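Local coordinates for protein 4'-phospho-dehydrooxetanocin synthase (Bacillus megaterium, PDB 5UL3) that catalyses the oxidative ring contraction of dAMP to an oxetane aldehyde in oxetanocin A biosynthesis, using cobalamin, a [4Fe-4S] cluster and S-adenosylmethionine, at residues A[12-17]-A[38-42]; A[382-386]-A[422-426]; A[690-694]-A[732-736]. All blocks are in the same frame, centred on the assembly; numbering follows the deposited sequence.

Interaction 1: A[12-17]-A[38-42]; sequences YYLKEL and LFKRS
The rings of Tyr13 and Phe39 stack face to face, with centroids 4.0 Å apart and planes at 12°. Phe39 CE2 lies over the centre of the Tyr13 ring. At that ring's edge, in plane, sits Leu38 O, 3.6 Å from Tyr13 CE1; this buried oxygen has no partner anywhere in the model. Leu17 CD1 meets the Phe39 ring edge. Glu16 CG lies over one face of the Tyr12 ring, toward the rim, and Arg41 NE at its edge. The contact joins helix 7-21 of the N-terminal domain to the last turn of helix 28-39 and the following loop. Leu38 is packed knob-into-hole among Tyr12, Tyr13, Glu16 and Leu17. Its CG, anti to the backbone N (chi1 162°), sends both methyls to helix 7-21. Leu38 CD1 reaches Tyr12 CE2 at 3.7 Å, while Leu38 CD2 meets Leu17 CD2 at 3.8 Å. Phe73, on strand 69-73 of the antiparallel sheet, touches Tyr13, Leu17 and Phe39. Toward solvent the contact turns polar. Within helix 7-21, Glu16 OE1 is salt-bridged to Lys15 NZ. Glu16 OE2 stays 4.4 Å from Arg41 NH2, well off the guanidinium plane, so only charge attraction is likely. Arg41 NE donates a bent 3.3 Å hydrogen bond to Tyr12 OH (N-H...O 139°).

Interaction 2: A[382-386]-A[422-426]; sequences CEGLL and YCALA
Segments 382-386 and 422-426 are both helical and run nearly parallel. Their axes come within 8.9 Å and cross at 23°. Cys382 and Ala426 have the closest CA atoms, 5.3 Å apart. The helices belong to the partial TIM barrel of the radical SAM domain. Helix 374-386 precedes strand 393-398, and helix 410-426 follows it and leads to strand 432-436. The two helices thus flank strand 393-398 in sequence.

Small side chains carry the centre. Cys382 CB meets Ala426 CB at 3.8 Å and also lies near the plane of the Tyr422 ring, at its edge. With Cys382 SG anti to its own carbonyl carbon (chi1 -71°), the sulfur lies alongside the backbone of the other helix, with Cys382 SG 3.4 Å from Tyr422 O. That oxygen already accepts the helical hydrogen bond from Ala426 N. The sulfurs of Cys382 and Cys423 are in van der Waals contact and are not joined by a disulfide. Leu385 adds its CB to the Ala426 methyl.

Two longer side chains close the more exposed side. Glu383 crosses the Tyr422 ring at a slant, with Glu383 CG 3.9 Å from Tyr422 CE2. Its carboxylate plane is turned 75° from the ring. Ile379, one turn back on helix 374-386, also touches Tyr422. Leu386 reaches across to the backbone of Leu425. Leu386 CD2 lies 3.4 Å from Leu425 O, and Leu386 CD1 is near Leu425 CB.

Interaction 3: A[690-694]-A[732-736]; sequences MTNWQ and MGNWS
Thr691 OG1 is gripped from two sides of the fold. It accepts a nearly straight hydrogen bond from Trp735 NE1, 2.9 Å long, with the oxygen in the indole plane. Thr691 OG1 is also hydrogen-bonded to Leu687 O, one turn earlier in the helix.

Gln694 OE1 accepts a second bond from the tail, from Gly733 N, at 2.7 Å and 154°. The N-H comes in the carbonyl plane of the amide. The Gln694 chain is extended, with CG anti to the backbone N (chi1 -178°), and this carries the amide from the helix out to the C-terminal tail. The other end of the amide is also held. Gln694 NE2 donates to a water at 3.0 Å, and that water donates to Asn734 O. Two links to the tail thus fix the amide's rotation. They leave its plane only 15° from that of the Trp735 ring, with Gln694 NE2 3.6 Å from Trp735 CH2.

Over one face of Trp735 lies Met690, in a Met-aromatic contact. Met690 CE makes a CH-pi contact 3.5 Å from the centroid of the six-membered ring of Trp735, almost straight above it, and Met690 SD lies 4.4 Å from it. The water lies over the opposite face, offset toward the rim. Gly733 turns the tail with a positive phi, beside Thr691.

The contact ties the end of the modelled chain, after helix 720-730, to helix 683-709 of the C-terminal helix bundle. Helix 588-617 flanks it: its Met599 and Ser603 touch Trp735, and its Trp600 touches Met690. Leu640 of helix 620-648 also packs on Met690.

The three contacts follow one another along the chain, each closing before the next opens. They share no helix or strand and do not touch. Interaction 1 lies in the N-terminal domain, interaction 2 in the radical SAM barrel, and interaction 3 in the C-terminal helix bundle. Centres of interactions 1 and 2 are about 40 Å apart, and those of 2 and 3 about 49 Å. The centres of interactions 1 and 3 are about 72 Å apart, on opposite sides of the chain's centre. The cobalamin-binding Rossmann domain comes between interactions 1 and 2 in sequence. All three lie away from the cobalamin, cluster and S-adenosylmethionine sites. Each therefore appears to be structural packing inside one part of the fold.

Interaction 1: A[12-17]-A[38-42]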
# COMPACT_ATOMS: atom_id res chain seq x y z
N TYR A 12 -11.26 40.02 13.59
CA TYR A 12 -11.97 39.02 14.36
C TYR A 12 -12.40 37.84 13.48
O TYR A 12 -12.32 36.68 13.90
CB TYR A 12 -13.19 39.66 15.01
CG TYR A 12 -14.12 38.70 15.69
CD1 TYR A 12 -13.88 38.25 16.98
CD2 TYR A 12 -15.27 38.25 15.05
CE1 TYR A 12 -14.74 37.37 17.61
CE2 TYR A 12 -16.13 37.38 15.67
CZ TYR A 12 -15.87 36.94 16.94
OH TYR A 12 -16.75 36.07 17.54
N TYR A 13 -12.86 38.12 12.26
CA TYR A 13 -13.33 37.06 11.39
C TYR A 13 -12.17 36.16 10.94
O TYR A 13 -12.32 34.93 10.93
CB TYR A 13 -14.06 37.65 10.18
CG TYR A 13 -15.49 38.05 10.46
CD1 TYR A 13 -16.33 37.24 11.22
CD2 TYR A 13 -16.01 39.24 9.95
CE1 TYR A 13 -17.65 37.61 11.47
CE2 TYR A 13 -17.32 39.62 10.20
CZ TYR A 13 -18.13 38.80 10.96
OH TYR A 13 -19.44 39.18 11.19
N LEU A 14 -11.03 36.74 10.62
CA LEU A 14 -9.87 35.95 10.21
C LEU A 14 -9.35 35.09 11.36
O LEU A 14 -9.05 33.91 11.17
CB LEU A 14 -8.77 36.86 9.68
CG LEU A 14 -8.95 37.50 8.29
CD1 LEU A 14 -7.87 38.53 8.05
CD2 LEU A 14 -8.91 36.42 7.19
N LYS A 15 -9.25 35.68 12.55
CA LYS A 15 -8.77 34.94 13.72
C LYS A 15 -9.68 33.75 14.02
O LYS A 15 -9.21 32.64 14.25
CB LYS A 15 -8.68 35.87 14.93
CG LYS A 15 -8.64 35.15 16.27
CD LYS A 15 -8.84 36.13 17.42
CE LYS A 15 -8.88 35.40 18.76
NZ LYS A 15 -10.00 34.42 18.82
N GLU A 16 -11.00 33.98 14.02
CA GLU A 16 -11.93 32.90 14.27
C GLU A 16 -11.90 31.87 13.15
O GLU A 16 -12.07 30.67 13.39
CB GLU A 16 -13.35 33.44 14.44
CG GLU A 16 -13.57 34.25 15.71
CD GLU A 16 -13.30 33.46 16.97
OE1 GLU A 16 -12.27 33.71 17.62
OE2 GLU A 16 -14.10 32.56 17.28
N LEU A 17 -11.71 32.32 11.91
CA LEU A 17 -11.64 31.40 10.78
C LEU A 17 -10.38 30.55 10.85
O LEU A 17 -10.41 29.35 10.54
CB LEU A 17 -11.71 32.16 9.46
CG LEU A 17 -13.10 32.65 9.05
CD1 LEU A 17 -13.02 33.52 7.80
CD2 LEU A 17 -14.05 31.50 8.84
N LEU A 38 -20.49 31.72 12.64
CA LEU A 38 -19.59 32.81 12.98
C LEU A 38 -20.01 34.12 12.32
O LEU A 38 -19.84 35.20 12.89
CB LEU A 38 -18.16 32.45 12.57
CG LEU A 38 -17.17 33.61 12.46
CD1 LEU A 38 -16.87 34.22 13.82
CD2 LEU A 38 -15.87 33.19 11.75
N PHE A 39 -20.56 34.05 11.11
CA PHE A 39 -20.95 35.26 10.40
C PHE A 39 -22.38 35.69 10.69
O PHE A 39 -22.70 36.88 10.54
CB PHE A 39 -20.72 35.08 8.89
CG PHE A 39 -19.30 35.36 8.47
CD1 PHE A 39 -18.32 34.40 8.60
CD2 PHE A 39 -18.95 36.61 7.97
CE1 PHE A 39 -17.01 34.67 8.24
CE2 PHE A 39 -17.65 36.88 7.61
CZ PHE A 39 -16.68 35.91 7.74
N LYS A 40 -23.22 34.77 11.13
CA LYS A 40 -24.54 35.11 11.65
C LYS A 40 -24.50 35.61 13.09
O LYS A 40 -25.56 35.90 13.65
CB LYS A 40 -25.47 33.90 11.54
CG LYS A 40 -25.76 33.48 10.11
CD LYS A 40 -26.77 32.34 10.06
CE LYS A 40 -27.16 32.02 8.63
NZ LYS A 40 -28.18 30.94 8.56
N ARG A 41 -23.32 35.71 13.70
CA ARG A 41 -23.20 36.17 15.08
C ARG A 41 -23.33 37.69 15.21
O ARG A 41 -23.36 38.20 16.33
CB ARG A 41 -21.87 35.73 15.69
CG ARG A 41 -22.01 35.18 17.10
CD ARG A 41 -20.71 35.21 17.90
NE ARG A 41 -19.61 34.49 17.26
CZ ARG A 41 -19.52 33.16 17.17
NH1 ARG A 41 -20.48 32.38 17.66
NH2 ARG A 41 -18.46 32.61 16.58
N SER A 42 -23.39 38.41 14.09
CA SER A 42 -23.66 39.84 14.08
C SER A 42 -24.82 40.11 13.13
O SER A 42 -24.80 39.63 11.99
CB SER A 42 -22.43 40.65 13.65
OG SER A 42 -21.41 40.62 14.62

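Interaction 2: A[382-386]-A[422-426]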
# COMPACT_ATOMS: atom_id res chain seq x y z
N CYS A 382 14.41 12.96 8.16
CA CYS A 382 14.65 12.39 9.48
C CYS A 382 15.01 13.47 10.48
O CYS A 382 14.55 13.44 11.62
CB CYS A 382 15.75 11.34 9.41
SG CYS A 382 15.25 9.83 8.55
N GLU A 383 15.85 14.43 10.08
CA GLU A 383 16.20 15.53 10.97
C GLU A 383 14.97 16.34 11.35
O GLU A 383 14.83 16.77 12.49
CB GLU A 383 17.26 16.44 10.33
CG GLU A 383 18.65 15.83 10.35
CD GLU A 383 19.74 16.78 9.85
OE1 GLU A 383 19.48 17.60 8.94
OE2 GLU A 383 20.87 16.69 10.37
N GLY A 384 14.05 16.52 10.39
CA GLY A 384 12.80 17.20 10.69
C GLY A 384 11.94 16.43 11.69
O GLY A 384 11.35 17.03 12.59
N LEU A 385 11.86 15.11 11.53
CA LEU A 385 11.10 14.29 12.47
C LEU A 385 11.72 14.35 13.86
O LEU A 385 11.01 14.33 14.88
CB LEU A 385 11.03 12.84 11.98
CG LEU A 385 10.13 12.62 10.76
CD1 LEU A 385 10.19 11.17 10.30
CD2 LEU A 385 8.70 12.99 11.11
N LEU A 386 13.05 14.41 13.92
CA LEU A 386 13.74 14.42 15.20
C LEU A 386 13.56 15.75 15.93
O LEU A 386 13.80 15.81 17.14
CB LEU A 386 15.23 14.11 14.98
CG LEU A 386 15.51 12.64 14.59
CD1 LEU A 386 16.94 12.49 14.07
CD2 LEU A 386 15.26 11.72 15.78
N TYR A 422 19.89 7.25 10.36
CA TYR A 422 18.97 8.36 10.59
C TYR A 422 17.52 7.89 10.52
O TYR A 422 16.67 8.37 11.28
CB TYR A 422 19.21 9.48 9.58
CG TYR A 422 20.18 10.53 10.09
CD1 TYR A 422 21.54 10.36 9.95
CD2 TYR A 422 19.72 11.66 10.76
CE1 TYR A 422 22.43 11.30 10.43
CE2 TYR A 422 20.61 12.62 11.24
CZ TYR A 422 21.96 12.43 11.07
OH TYR A 422 22.87 13.35 11.53
N CYS A 423 17.21 6.98 9.58
CA CYS A 423 15.86 6.42 9.54
C CYS A 423 15.51 5.72 10.85
O CYS A 423 14.43 5.92 11.41
CB CYS A 423 15.72 5.44 8.38
SG CYS A 423 15.68 6.26 6.78
N ALA A 424 16.43 4.90 11.36
CA ALA A 424 16.19 4.24 12.64
C ALA A 424 15.99 5.26 13.76
O ALA A 424 15.07 5.13 14.58
CB ALA A 424 17.34 3.29 12.97
N LEU A 425 16.87 6.26 13.83
CA LEU A 425 16.75 7.28 14.87
C LEU A 425 15.40 7.98 14.81
O LEU A 425 14.81 8.31 15.85
CB LEU A 425 17.87 8.32 14.74
CG LEU A 425 19.30 7.87 15.05
CD1 LEU A 425 20.27 9.00 14.77
CD2 LEU A 425 19.39 7.44 16.50
N ALA A 426 14.89 8.22 13.60
CA ALA A 426 13.65 8.97 13.47
C ALA A 426 12.40 8.11 13.64
O ALA A 426 11.29 8.65 13.59
CB ALA A 426 13.60 9.67 12.11

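Interaction 3: A[690-694]-A[732-736]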
# COMPACT_ATOMS: atom_id res chain seq x y z
N MET A 690 4.20 -35.62 2.14
CA MET A 690 3.66 -34.53 2.96
C MET A 690 2.78 -35.05 4.08
O MET A 690 2.82 -34.52 5.20
CB MET A 690 2.89 -33.55 2.08
CG MET A 690 2.42 -32.30 2.82
SD MET A 690 1.97 -30.95 1.70
CE MET A 690 0.53 -31.60 0.86
N THR A 691 1.98 -36.10 3.82
CA THR A 691 1.23 -36.73 4.90
C THR A 691 2.15 -37.15 6.03
O THR A 691 1.81 -37.03 7.21
CB THR A 691 0.46 -37.95 4.36
OG1 THR A 691 -0.57 -37.53 3.46
CG2 THR A 691 -0.17 -38.73 5.50
N ASN A 692 3.35 -37.63 5.68
CA ASN A 692 4.31 -38.05 6.70
C ASN A 692 4.81 -36.86 7.49
O ASN A 692 4.90 -36.90 8.72
CB ASN A 692 5.47 -38.79 6.03
CG ASN A 692 6.07 -39.84 6.93
OD1 ASN A 692 7.28 -39.87 7.16
ND2 ASN A 692 5.22 -40.72 7.45
N TRP A 693 5.16 -35.77 6.79
CA TRP A 693 5.63 -34.58 7.48
C TRP A 693 4.53 -33.97 8.34
O TRP A 693 4.82 -33.38 9.39
CB TRP A 693 6.12 -33.56 6.45
CG TRP A 693 6.94 -32.49 7.06
CD1 TRP A 693 6.55 -31.20 7.33
CD2 TRP A 693 8.29 -32.61 7.51
NE1 TRP A 693 7.60 -30.51 7.90
CE2 TRP A 693 8.67 -31.35 8.02
CE3 TRP A 693 9.21 -33.66 7.53
CZ2 TRP A 693 9.94 -31.12 8.54
CZ3 TRP A 693 10.47 -33.43 8.04
CH2 TRP A 693 10.82 -32.17 8.54
N GLN A 694 3.28 -34.10 7.93
CA GLN A 694 2.16 -33.55 8.69
C GLN A 694 2.08 -34.13 10.10
O GLN A 694 1.52 -33.49 10.99
CB GLN A 694 0.85 -33.80 7.93
CG GLN A 694 -0.39 -33.23 8.62
CD GLN A 694 -1.65 -33.43 7.82
OE1 GLN A 694 -2.03 -34.56 7.52
NE2 GLN A 694 -2.33 -32.33 7.47
N MET A 732 -6.65 -35.05 9.12
CA MET A 732 -5.26 -35.42 8.86
C MET A 732 -5.16 -36.36 7.66
O MET A 732 -5.95 -37.30 7.51
CB MET A 732 -4.64 -36.10 10.07
CG MET A 732 -4.32 -35.16 11.20
SD MET A 732 -3.42 -35.97 12.52
CE MET A 732 -1.96 -36.54 11.68
N GLY A 733 -4.17 -36.11 6.81
CA GLY A 733 -3.93 -36.93 5.63
C GLY A 733 -4.95 -36.77 4.52
O GLY A 733 -4.77 -37.38 3.46
N ASN A 734 -6.01 -36.00 4.74
CA ASN A 734 -6.95 -35.62 3.70
C ASN A 734 -6.45 -34.35 3.01
O ASN A 734 -6.09 -33.38 3.68
CB ASN A 734 -8.33 -35.37 4.31
CG ASN A 734 -9.37 -36.35 3.81
OD1 ASN A 734 -9.09 -37.21 2.97
ND2 ASN A 734 -10.59 -36.23 4.34
N TRP A 735 -6.41 -34.37 1.68
CA TRP A 735 -5.89 -33.24 0.93
C TRP A 735 -6.89 -32.83 -0.15
O TRP A 735 -7.59 -33.66 -0.73
CB TRP A 735 -4.52 -33.58 0.31
CG TRP A 735 -3.45 -33.94 1.34
CD1 TRP A 735 -2.98 -35.18 1.64
CD2 TRP A 735 -2.75 -33.03 2.22
NE1 TRP A 735 -2.02 -35.11 2.62
CE2 TRP A 735 -1.87 -33.80 3.00
CE3 TRP A 735 -2.79 -31.64 2.41
CZ2 TRP A 735 -1.03 -33.23 3.97
CZ3 TRP A 735 -1.96 -31.08 3.37
CH2 TRP A 735 -1.09 -31.87 4.14
N SER A 736 -6.96 -31.51 -0.39
CA SER A 736 -7.84 -30.94 -1.42
C SER A 736 -7.48 -29.48 -1.72
O SER A 736 -6.91 -28.77 -0.88
CB SER A 736 -9.32 -31.03 -1.00
OG SER A 736 -9.60 -30.18 0.09
O HOH W 1 -4.98 -32.43 6.11